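Local coordinates for DNA replication and repair protein RecF (PDB 5Z69), which serves as a recombination mediator in the RecFOR pathway of DNA repair, an ABC-type ATPase that binds ATP and probably single-stranded DNA, at residues Y9-I13 with A49-L53; E73-G79 with I91-V97; I200-R204 with P271-D275. All blocks are in the same frame, centred on the assembly; numbering follows the deposited sequence. Where two conformers were deposited one is given.

In the fold
Contacts 1 and 2 belong to one region: strands 9-16 and 74-83 are neighbours in the same antiparallel sheet, and helix 43-55 packs on it, with Leu53 and Ile13 both touching Val77. Contact 1 is wholly buried and purely aliphatic. Contact 2 is two-sided, its aromatic face turned inward to the helix and its polar face partly exposed. Contact 3 lies on the opposite side of the chain's centre, its centre about 31 Å from that of contact 1, where helix 186-222 meets the loop leading into strand 275-280. It too is buried, yet it is built round a salt bridge and a bond from the same arginine to a backbone carbonyl, and the nearby Arg273 and Asp275 reach the second subunit.

Contact 1: residues Y9-I13 with A49-L53; sequences YLKEI and AIRLL
Ile13 and Leu10 of strand 9-16 meet Ile50 and Leu53 where the sheet packs on helix 43-55, the helix that starts in the predicted Walker A motif of this P-loop ATPase. Both strand residues face the helix although they are three positions apart. The irregular step at Lys11 and Glu12, which both pair with Leu80, is consistent with a beta bulge that makes this possible. From CB, the longer branch of Ile13 runs with CG1 opposite the backbone N (chi1 -164°), which carries the chain toward the helix. CG1 itself lies against the backbone of strand 74-83, at Arg78 O. Beyond it CD1 does the touching: it sits 3.8 Å from Ile50 CG1, and its other neighbours are Leu53 CD2, Ala49 CB and the carbonyl oxygen of Ala49. One methyl thus touches three residues that share a side of the helix. Leu10 divides its two methyls between Ile50 and Leu53, crossing Leu53 at about a right angle. Phe346 of strand 345-349, in the mixed sheet that also holds strand 32-36 just before the Walker A motif, touches both Leu10 and Ile50. Leu10 CD2 lies 3.9 Å from Ile50 CG2, while its CD1 comes to 4.2 Å from Leu53 CD2.

Contact 2: residues E73-G79 with I91-V97; sequences EYFYVRG and IEFGYKV
Phe75 takes the CB of Tyr95 over one face of its ring, a CH-pi contact of 4.0 Å from that CB to the ring centroid. Beside it the rim of Phe93 meets the rim of Phe75, with CD1 of Phe93 3.8 Å from CE1 of Phe75 and the two planes nearly parallel (4°). Phe75 and Phe93 both touch Leu52 of helix 43-55, so part of this aromatic cluster packs against the helix. The other side is polar. Tyr76, its CG swung opposite the backbone N (chi1 171°), lays its ring edge along the CA of Gly94 and reaches diagonally to Glu92. There its OH donates to OE2 of Glu92 at 2.5 Å, meeting the anti lone pair of that oxygen, with ring and carboxylate planes 83° apart. A phenylalanine in place of Tyr76 would probably leave the Glu92 carboxylate without this donor and free to turn. Toward the open end a water joins Glu73 OE1 to Lys96 NZ. Paired N-H and C=O bonds link Phe75 with Tyr95, Val77 with Phe93 and Gly79 with Ile91, the regular ladder of an antiparallel beta hairpin, here at the centre of the antiparallel sheet of this ABC-type ATPase head.

Contact 3: residues I200-R204 with P271-D275; sequences IIKVR and PHRED
Over one face of the Arg204 guanidinium lies the CB of Pro271, 3.7 Å from NH1, and the CG2 of Ile200 lies over the same face, also offset from its centre. The edge of the guanidinium carries the bonds. NH1 donates to the backbone O of Pro271 at 2.8 Å, an acceptor close to the guanidinium plane. The same NH1 makes a salt bridge with Glu274 OE1 at 3.0 Å, a less straight bond (142°) that comes onto the oxygen from above the carboxylate plane, the two flat groups being 68° apart. An extended chain from CG to NE carries the Arg204 head from helix 186-222 across to the loop. Ile200 CG2 also packs on Pro271 CB, so proline and isoleucine form an apolar floor beneath the charge. On the far oxygen of Glu274, OE2, Ile201 CG1 presses in tightly at 3.1 Å. Outside the contact, Tyr231 and Ser234 bond to OE1 and OE2 of Glu274, while Tyr155 and Asp145 take NE and NH2 of Arg204. Every nitrogen of the guanidinium and both carboxylate oxygens therefore have partners. In this buried setting such a network probably favours the charged forms of both groups and fixes the rotation of each, joining the long helix to the loop that enters strand 275-280.

Contact 1: residues Y9-I13 with A49-L53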
loop_
_atom_site.group_PDB
_atom_site.type_symbol
_atom_site.label_atom_id
_atom_site.label_comp_id
_atom_site.label_asym_id
_atom_site.label_seq_id
_atom_site.Cartn_x
_atom_site.Cartn_y
_atom_site.Cartn_z
ATOM N N TYR A 9 -28.327 -12.014 25.194
ATOM C CA TYR A 9 -28.232 -12.991 26.265
ATOM C C TYR A 9 -28.603 -14.369 25.702
ATOM O O TYR A 9 -29.668 -14.548 25.113
ATOM C CB TYR A 9 -29.157 -12.624 27.441
ATOM C CG TYR A 9 -29.121 -13.621 28.606
ATOM C CD1 TYR A 9 -28.133 -13.540 29.579
ATOM C CD2 TYR A 9 -30.078 -14.622 28.733
ATOM C CE1 TYR A 9 -28.092 -14.428 30.640
ATOM C CE2 TYR A 9 -30.043 -15.525 29.802
ATOM C CZ TYR A 9 -29.034 -15.424 30.740
ATOM O OH TYR A 9 -28.969 -16.293 31.805
ATOM N N LEU A 10 -27.722 -15.337 25.896
ATOM C CA LEU A 10 -27.968 -16.702 25.448
ATOM C C LEU A 10 -28.475 -17.490 26.623
ATOM O O LEU A 10 -27.716 -17.760 27.564
ATOM C CB LEU A 10 -26.686 -17.317 24.886
ATOM C CG LEU A 10 -26.794 -18.758 24.383
ATOM C CD1 LEU A 10 -27.709 -18.840 23.143
ATOM C CD2 LEU A 10 -25.405 -19.346 24.099
ATOM N N LYS A 11 -29.757 -17.836 26.613
ATOM C CA LYS A 11 -30.346 -18.516 27.752
ATOM C C LYS A 11 -29.826 -19.928 27.818
ATOM O O LYS A 11 -29.544 -20.459 28.888
ATOM C CB LYS A 11 -31.879 -18.548 27.660
ATOM C CG LYS A 11 -32.534 -17.211 27.339
ATOM C CD LYS A 11 -34.065 -17.348 27.378
ATOM C CE LYS A 11 -34.764 -16.029 27.102
ATOM N NZ LYS A 11 -36.239 -16.229 27.171
ATOM N N GLU A 12 -29.706 -20.540 26.652
ATOM C CA GLU A 12 -29.348 -21.930 26.590
ATOM C C GLU A 12 -28.900 -22.262 25.184
ATOM O O GLU A 12 -29.197 -21.532 24.228
ATOM C CB GLU A 12 -30.552 -22.830 26.995
ATOM C CG GLU A 12 -31.624 -22.852 25.942
ATOM C CD GLU A 12 -32.675 -23.932 26.166
ATOM O OE1 GLU A 12 -33.336 -23.913 27.220
ATOM O OE2 GLU A 12 -32.842 -24.804 25.284
ATOM N N ILE A 13 -28.196 -23.376 25.051
ATOM C CA ILE A 13 -27.863 -23.885 23.735
ATOM C C ILE A 13 -28.011 -25.398 23.769
ATOM O O ILE A 13 -27.768 -26.048 24.803
ATOM C CB ILE A 13 -26.429 -23.492 23.295
ATOM C CG1 ILE A 13 -26.243 -23.677 21.779
ATOM C CG2 ILE A 13 -25.384 -24.299 24.063
ATOM C CD1 ILE A 13 -24.912 -23.054 21.223
ATOM N N ALA A 49 -19.665 -23.361 18.619
ATOM C CA ALA A 49 -21.101 -23.593 18.473
ATOM C C ALA A 49 -21.895 -22.323 18.799
ATOM O O ALA A 49 -22.859 -21.985 18.115
ATOM C CB ALA A 49 -21.547 -24.757 19.360
ATOM N N ILE A 50 -21.490 -21.611 19.839
ATOM C CA ILE A 50 -22.173 -20.369 20.189
ATOM C C ILE A 50 -21.972 -19.299 19.118
ATOM O O ILE A 50 -22.930 -18.656 18.703
ATOM C CB ILE A 50 -21.705 -19.844 21.543
ATOM C CG1 ILE A 50 -22.071 -20.864 22.611
ATOM C CG2 ILE A 50 -22.362 -18.494 21.836
ATOM C CD1 ILE A 50 -21.294 -20.731 23.894
ATOM N N ARG A 51 -20.737 -19.127 18.644
ATOM C CA ARG A 51 -20.432 -18.133 17.612
ATOM C C ARG A 51 -21.102 -18.444 16.269
ATOM O O ARG A 51 -21.406 -17.536 15.479
ATOM C CB ARG A 51 -18.915 -18.034 17.441
ATOM C CG ARG A 51 -18.445 -17.057 16.374
ATOM C CD ARG A 51 -18.762 -15.611 16.702
ATOM N NE ARG A 51 -18.077 -14.719 15.763
ATOM C CZ ARG A 51 -18.340 -13.426 15.589
ATOM N NH1 ARG A 51 -19.281 -12.820 16.308
ATOM N NH2 ARG A 51 -17.649 -12.735 14.687
ATOM N N LEU A 52 -21.345 -19.727 16.014
ATOM C CA LEU A 52 -22.085 -20.162 14.827
ATOM C C LEU A 52 -23.470 -19.507 14.710
ATOM O O LEU A 52 -23.937 -19.180 13.607
ATOM C CB LEU A 52 -22.235 -21.691 14.850
ATOM C CG LEU A 52 -23.110 -22.343 13.771
ATOM C CD1 LEU A 52 -22.288 -22.446 12.475
ATOM C CD2 LEU A 52 -23.616 -23.727 14.223
ATOM N N LEU A 53 -24.143 -19.355 15.855
ATOM C CA LEU A 53 -25.476 -18.738 15.928
ATOM C C LEU A 53 -25.433 -17.258 15.526
ATOM O O LEU A 53 -26.452 -16.704 15.115
ATOM C CB LEU A 53 -26.090 -18.886 17.349
ATOM C CG LEU A 53 -26.693 -20.220 17.832
ATOM C CD1 LEU A 53 -25.711 -21.221 17.564
ATOM C CD2 LEU A 53 -26.894 -20.256 19.319
#

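Contact 2: residues E73-G79 with I91-V97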
loop_
_atom_site.group_PDB
_atom_site.type_symbol
_atom_site.label_atom_id
_atom_site.label_comp_id
_atom_site.label_asym_id
_atom_site.label_seq_id
_atom_site.Cartn_x
_atom_site.Cartn_y
_atom_site.Cartn_z
ATOM N N GLU A 73 -23.975 -37.976 10.187
ATOM C CA GLU A 73 -24.375 -37.387 8.907
ATOM C C GLU A 73 -24.772 -35.908 8.967
ATOM O O GLU A 73 -24.947 -35.273 7.922
ATOM C CB GLU A 73 -25.530 -38.194 8.318
ATOM C CG GLU A 73 -25.066 -39.507 7.706
ATOM C CD GLU A 73 -26.178 -40.234 6.991
ATOM O OE1 GLU A 73 -27.359 -40.025 7.348
ATOM O OE2 GLU A 73 -25.867 -41.002 6.058
ATOM N N TYR A 74 -24.944 -35.380 10.179
ATOM C CA TYR A 74 -25.354 -33.982 10.379
ATOM C C TYR A 74 -24.886 -33.457 11.720
ATOM O O TYR A 74 -24.555 -34.230 12.621
ATOM C CB TYR A 74 -26.887 -33.823 10.331
ATOM C CG TYR A 74 -27.573 -34.376 11.575
ATOM C CD1 TYR A 74 -27.940 -35.723 11.655
ATOM C CD2 TYR A 74 -27.845 -33.557 12.668
ATOM C CE1 TYR A 74 -28.569 -36.242 12.796
ATOM C CE2 TYR A 74 -28.462 -34.053 13.796
ATOM C CZ TYR A 74 -28.839 -35.396 13.854
ATOM O OH TYR A 74 -29.424 -35.853 14.993
ATOM N N PHE A 75 -24.898 -32.139 11.870
ATOM C CA PHE A 75 -24.932 -31.574 13.212
ATOM C C PHE A 75 -26.094 -30.601 13.328
ATOM O O PHE A 75 -26.658 -30.136 12.328
ATOM C CB PHE A 75 -23.613 -30.902 13.590
ATOM C CG PHE A 75 -23.364 -29.560 12.910
ATOM C CD1 PHE A 75 -24.002 -28.401 13.348
ATOM C CD2 PHE A 75 -22.453 -29.455 11.875
ATOM C CE1 PHE A 75 -23.751 -27.169 12.740
ATOM C CE2 PHE A 75 -22.200 -28.227 11.241
ATOM C CZ PHE A 75 -22.836 -27.076 11.678
ATOM N N TYR A 76 -26.431 -30.272 14.560
ATOM C CA TYR A 76 -27.549 -29.406 14.807
ATOM C C TYR A 76 -27.275 -28.585 16.041
ATOM O O TYR A 76 -26.874 -29.124 17.083
ATOM C CB TYR A 76 -28.825 -30.240 14.967
ATOM C CG TYR A 76 -30.045 -29.463 15.438
ATOM C CD1 TYR A 76 -30.760 -28.655 14.560
ATOM C CD2 TYR A 76 -30.477 -29.539 16.748
ATOM C CE1 TYR A 76 -31.902 -27.964 14.981
ATOM C CE2 TYR A 76 -31.629 -28.848 17.178
ATOM C CZ TYR A 76 -32.335 -28.080 16.274
ATOM O OH TYR A 76 -33.440 -27.361 16.657
ATOM N N VAL A 77 -27.487 -27.279 15.929
ATOM C CA VAL A 77 -27.325 -26.387 17.079
ATOM C C VAL A 77 -28.568 -25.528 17.220
ATOM O O VAL A 77 -29.046 -24.971 16.220
ATOM C CB VAL A 77 -26.069 -25.493 16.942
ATOM C CG1 VAL A 77 -25.918 -24.588 18.160
ATOM C CG2 VAL A 77 -24.811 -26.342 16.771
ATOM N N ARG A 78 -29.082 -25.421 18.446
ATOM C CA ARG A 78 -30.230 -24.551 18.730
ATOM C C ARG A 78 -29.959 -23.685 19.937
ATOM O O ARG A 78 -29.604 -24.170 21.015
ATOM C CB ARG A 78 -31.531 -25.315 19.002
ATOM C CG ARG A 78 -32.612 -24.360 19.585
ATOM C CD ARG A 78 -33.678 -25.067 20.464
ATOM N NE ARG A 78 -34.060 -26.275 19.793
ATOM C CZ ARG A 78 -34.115 -27.495 20.309
ATOM N NH1 ARG A 78 -33.890 -27.753 21.595
ATOM N NH2 ARG A 78 -34.431 -28.466 19.485
ATOM N N GLY A 79 -30.100 -22.381 19.738
ATOM C CA GLY A 79 -29.913 -21.421 20.818
ATOM C C GLY A 79 -31.212 -20.687 21.082
ATOM O O GLY A 79 -31.985 -20.406 20.150
ATOM N N ILE A 91 -32.973 -19.693 17.539
ATOM C CA ILE A 91 -32.112 -19.734 16.374
ATOM C C ILE A 91 -31.606 -21.144 16.186
ATOM O O ILE A 91 -30.917 -21.695 17.057
ATOM C CB ILE A 91 -30.899 -18.765 16.512
ATOM C CG1 ILE A 91 -31.371 -17.326 16.780
ATOM C CG2 ILE A 91 -29.969 -18.847 15.260
ATOM C CD1 ILE A 91 -30.157 -16.346 16.917
ATOM N N GLU A 92 -31.945 -21.723 15.040
ATOM C CA GLU A 92 -31.545 -23.094 14.724
ATOM C C GLU A 92 -30.649 -23.200 13.509
ATOM O O GLU A 92 -30.920 -22.589 12.469
ATOM C CB GLU A 92 -32.770 -23.955 14.465
ATOM C CG GLU A 92 -33.741 -24.030 15.609
ATOM C CD GLU A 92 -34.985 -24.744 15.166
ATOM O OE1 GLU A 92 -35.830 -24.068 14.546
ATOM O OE2 GLU A 92 -35.090 -25.985 15.369
ATOM N N PHE A 93 -29.630 -24.042 13.616
ATOM C CA PHE A 93 -28.678 -24.249 12.514
ATOM C C PHE A 93 -28.410 -25.740 12.378
ATOM O O PHE A 93 -27.792 -26.344 13.258
ATOM C CB PHE A 93 -27.379 -23.500 12.791
ATOM C CG PHE A 93 -26.464 -23.371 11.600
ATOM C CD1 PHE A 93 -25.841 -24.493 11.041
ATOM C CD2 PHE A 93 -26.186 -22.128 11.060
ATOM C CE1 PHE A 93 -24.959 -24.361 9.930
ATOM C CE2 PHE A 93 -25.301 -21.985 9.951
ATOM C CZ PHE A 93 -24.699 -23.104 9.395
ATOM N N GLY A 94 -28.915 -26.335 11.300
ATOM C CA GLY A 94 -28.705 -27.743 11.026
ATOM C C GLY A 94 -27.881 -27.888 9.743
ATOM O O GLY A 94 -28.141 -27.218 8.747
ATOM N N TYR A 95 -26.865 -28.738 9.766
ATOM C CA TYR A 95 -26.091 -29.006 8.545
ATOM C C TYR A 95 -25.934 -30.507 8.302
ATOM O O TYR A 95 -25.534 -31.220 9.214
ATOM C CB TYR A 95 -24.713 -28.364 8.618
ATOM C CG TYR A 95 -23.776 -28.759 7.471
ATOM C CD1 TYR A 95 -23.847 -28.128 6.233
ATOM C CD2 TYR A 95 -22.818 -29.757 7.638
ATOM C CE1 TYR A 95 -22.990 -28.489 5.178
ATOM C CE2 TYR A 95 -21.957 -30.124 6.596
ATOM C CZ TYR A 95 -22.048 -29.485 5.372
ATOM O OH TYR A 95 -21.187 -29.847 4.355
ATOM N N LYS A 96 -26.223 -30.963 7.082
ATOM C CA LYS A 96 -26.039 -32.384 6.687
ATOM C C LYS A 96 -24.818 -32.545 5.779
ATOM O O LYS A 96 -24.577 -31.678 4.941
ATOM C CB LYS A 96 -27.245 -32.919 5.921
ATOM C CG LYS A 96 -28.429 -33.359 6.706
ATOM C CD LYS A 96 -29.285 -34.299 5.848
ATOM C CE LYS A 96 -28.593 -35.640 5.601
ATOM N NZ LYS A 96 -29.614 -36.702 5.271
ATOM N N VAL A 97 -24.091 -33.666 5.896
ATOM C CA VAL A 97 -22.845 -33.859 5.125
ATOM C C VAL A 97 -23.057 -33.806 3.616
ATOM O O VAL A 97 -22.111 -33.527 2.878
ATOM C CB VAL A 97 -22.137 -35.196 5.455
ATOM C CG1 VAL A 97 -21.554 -35.168 6.851
ATOM C CG2 VAL A 97 -23.089 -36.379 5.288
HETATM O O HOH W 1 -28.982 -39.291 5.040
#

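Contact 3: residues I200-R204 with P271-D275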
loop_
_atom_site.group_PDB
_atom_site.type_symbol
_atom_site.label_atom_id
_atom_site.label_comp_id
_atom_site.label_asym_id
_atom_site.label_seq_id
_atom_site.Cartn_x
_atom_site.Cartn_y
_atom_site.Cartn_z
ATOM N N ILE A 200 -18.681 -0.003 -1.757
ATOM C CA ILE A 200 -17.961 -0.790 -0.766
ATOM C C ILE A 200 -16.768 -0.010 -0.200
ATOM O O ILE A 200 -16.547 0.016 1.015
ATOM C CB ILE A 200 -17.518 -2.124 -1.400
ATOM C CG1 ILE A 200 -18.701 -3.115 -1.399
ATOM C CG2 ILE A 200 -16.310 -2.726 -0.683
ATOM C CD1 ILE A 200 -18.579 -4.190 -2.470
ATOM N N ILE A 201 -16.004 0.630 -1.081
ATOM C CA ILE A 201 -14.884 1.454 -0.632
ATOM C C ILE A 201 -15.383 2.543 0.308
ATOM O O ILE A 201 -14.809 2.768 1.376
ATOM C CB ILE A 201 -14.137 2.081 -1.830
ATOM C CG1 ILE A 201 -13.267 1.017 -2.493
ATOM C CG2 ILE A 201 -13.294 3.288 -1.385
ATOM C CD1 ILE A 201 -12.905 1.328 -3.929
ATOM N N LYS A 202 -16.483 3.187 -0.067
ATOM C CA LYS A 202 -17.032 4.266 0.749
ATOM C C LYS A 202 -17.367 3.789 2.162
ATOM O O LYS A 202 -17.019 4.443 3.151
ATOM C CB LYS A 202 -18.281 4.864 0.094
ATOM C CG LYS A 202 -18.822 6.061 0.862
ATOM C CD LYS A 202 -20.339 6.110 0.897
ATOM C CE LYS A 202 -20.904 5.068 1.863
ATOM N NZ LYS A 202 -22.394 5.129 2.006
ATOM N N VAL A 203 -18.028 2.643 2.266
ATOM C CA VAL A 203 -18.401 2.149 3.577
ATOM C C VAL A 203 -17.195 1.637 4.358
ATOM O O VAL A 203 -17.101 1.843 5.578
ATOM C CB VAL A 203 -19.453 1.035 3.474
ATOM C CG1 VAL A 203 -19.690 0.399 4.853
ATOM C CG2 VAL A 203 -20.739 1.593 2.881
ATOM N N ARG A 204 -16.274 0.970 3.670
ATOM C CA ARG A 204 -15.055 0.515 4.334
ATOM C C ARG A 204 -14.304 1.693 4.940
ATOM O O ARG A 204 -13.772 1.590 6.052
ATOM C CB ARG A 204 -14.139 -0.236 3.374
ATOM C CG ARG A 204 -14.568 -1.667 3.088
ATOM C CD ARG A 204 -13.557 -2.356 2.179
ATOM N NE ARG A 204 -13.947 -3.735 1.946
ATOM C CZ ARG A 204 -13.290 -4.585 1.174
ATOM N NH1 ARG A 204 -12.188 -4.199 0.534
ATOM N NH2 ARG A 204 -13.743 -5.824 1.036
ATOM N N PRO A 271 -12.184 -4.061 -4.591
ATOM C CA PRO A 271 -12.224 -4.280 -3.143
ATOM C C PRO A 271 -11.576 -5.582 -2.691
ATOM O O PRO A 271 -11.071 -5.635 -1.573
ATOM C CB PRO A 271 -13.734 -4.302 -2.833
ATOM C CG PRO A 271 -14.343 -3.434 -3.857
ATOM C CD PRO A 271 -13.436 -3.454 -5.086
ATOM N N HIS A 272 -11.575 -6.603 -3.543
ATOM C CA HIS A 272 -11.059 -7.917 -3.155
ATOM C C HIS A 272 -9.534 -8.000 -3.171
ATOM O O HIS A 272 -8.970 -9.069 -2.901
ATOM C CB HIS A 272 -11.628 -9.008 -4.070
ATOM C CG HIS A 272 -11.240 -8.836 -5.505
ATOM N ND1 HIS A 272 -11.771 -7.847 -6.305
ATOM C CD2 HIS A 272 -10.351 -9.507 -6.277
ATOM C CE1 HIS A 272 -11.240 -7.927 -7.512
ATOM N NE2 HIS A 272 -10.381 -8.930 -7.523
ATOM N N ARG A 273 -8.870 -6.889 -3.495
ATOM C CA ARG A 273 -7.405 -6.853 -3.460
ATOM C C ARG A 273 -6.899 -5.782 -2.531
ATOM O O ARG A 273 -5.724 -5.468 -2.560
ATOM C CB ARG A 273 -6.809 -6.598 -4.853
ATOM C CG ARG A 273 -7.020 -7.721 -5.842
ATOM C CD ARG A 273 -6.215 -8.941 -5.445
ATOM N NE ARG A 273 -6.248 -9.954 -6.496
ATOM C CZ ARG A 273 -5.463 -9.948 -7.570
ATOM N NH2 ARG A 273 -5.596 -10.923 -8.459
ATOM N N GLU A 274 -7.785 -5.207 -1.722
ATOM C CA GLU A 274 -7.406 -4.074 -0.878
ATOM C C GLU A 274 -6.777 -4.519 0.435
ATOM O O GLU A 274 -6.758 -5.709 0.758
ATOM C CB GLU A 274 -8.626 -3.183 -0.611
ATOM C CG GLU A 274 -9.214 -2.577 -1.886
ATOM C CD GLU A 274 -10.392 -1.646 -1.626
ATOM O OE1 GLU A 274 -10.926 -1.645 -0.496
ATOM O OE2 GLU A 274 -10.782 -0.906 -2.557
ATOM N N ASP A 275 -6.228 -3.566 1.182
ATOM C CA ASP A 275 -5.727 -3.863 2.514
ATOM C C ASP A 275 -5.871 -2.614 3.342
ATOM O O ASP A 275 -6.270 -1.580 2.812
ATOM C CB ASP A 275 -4.274 -4.333 2.451
ATOM C CG ASP A 275 -3.798 -4.958 3.748
ATOM O OD1 ASP A 275 -4.630 -5.174 4.648
ATOM O OD2 ASP A 275 -2.584 -5.241 3.870
#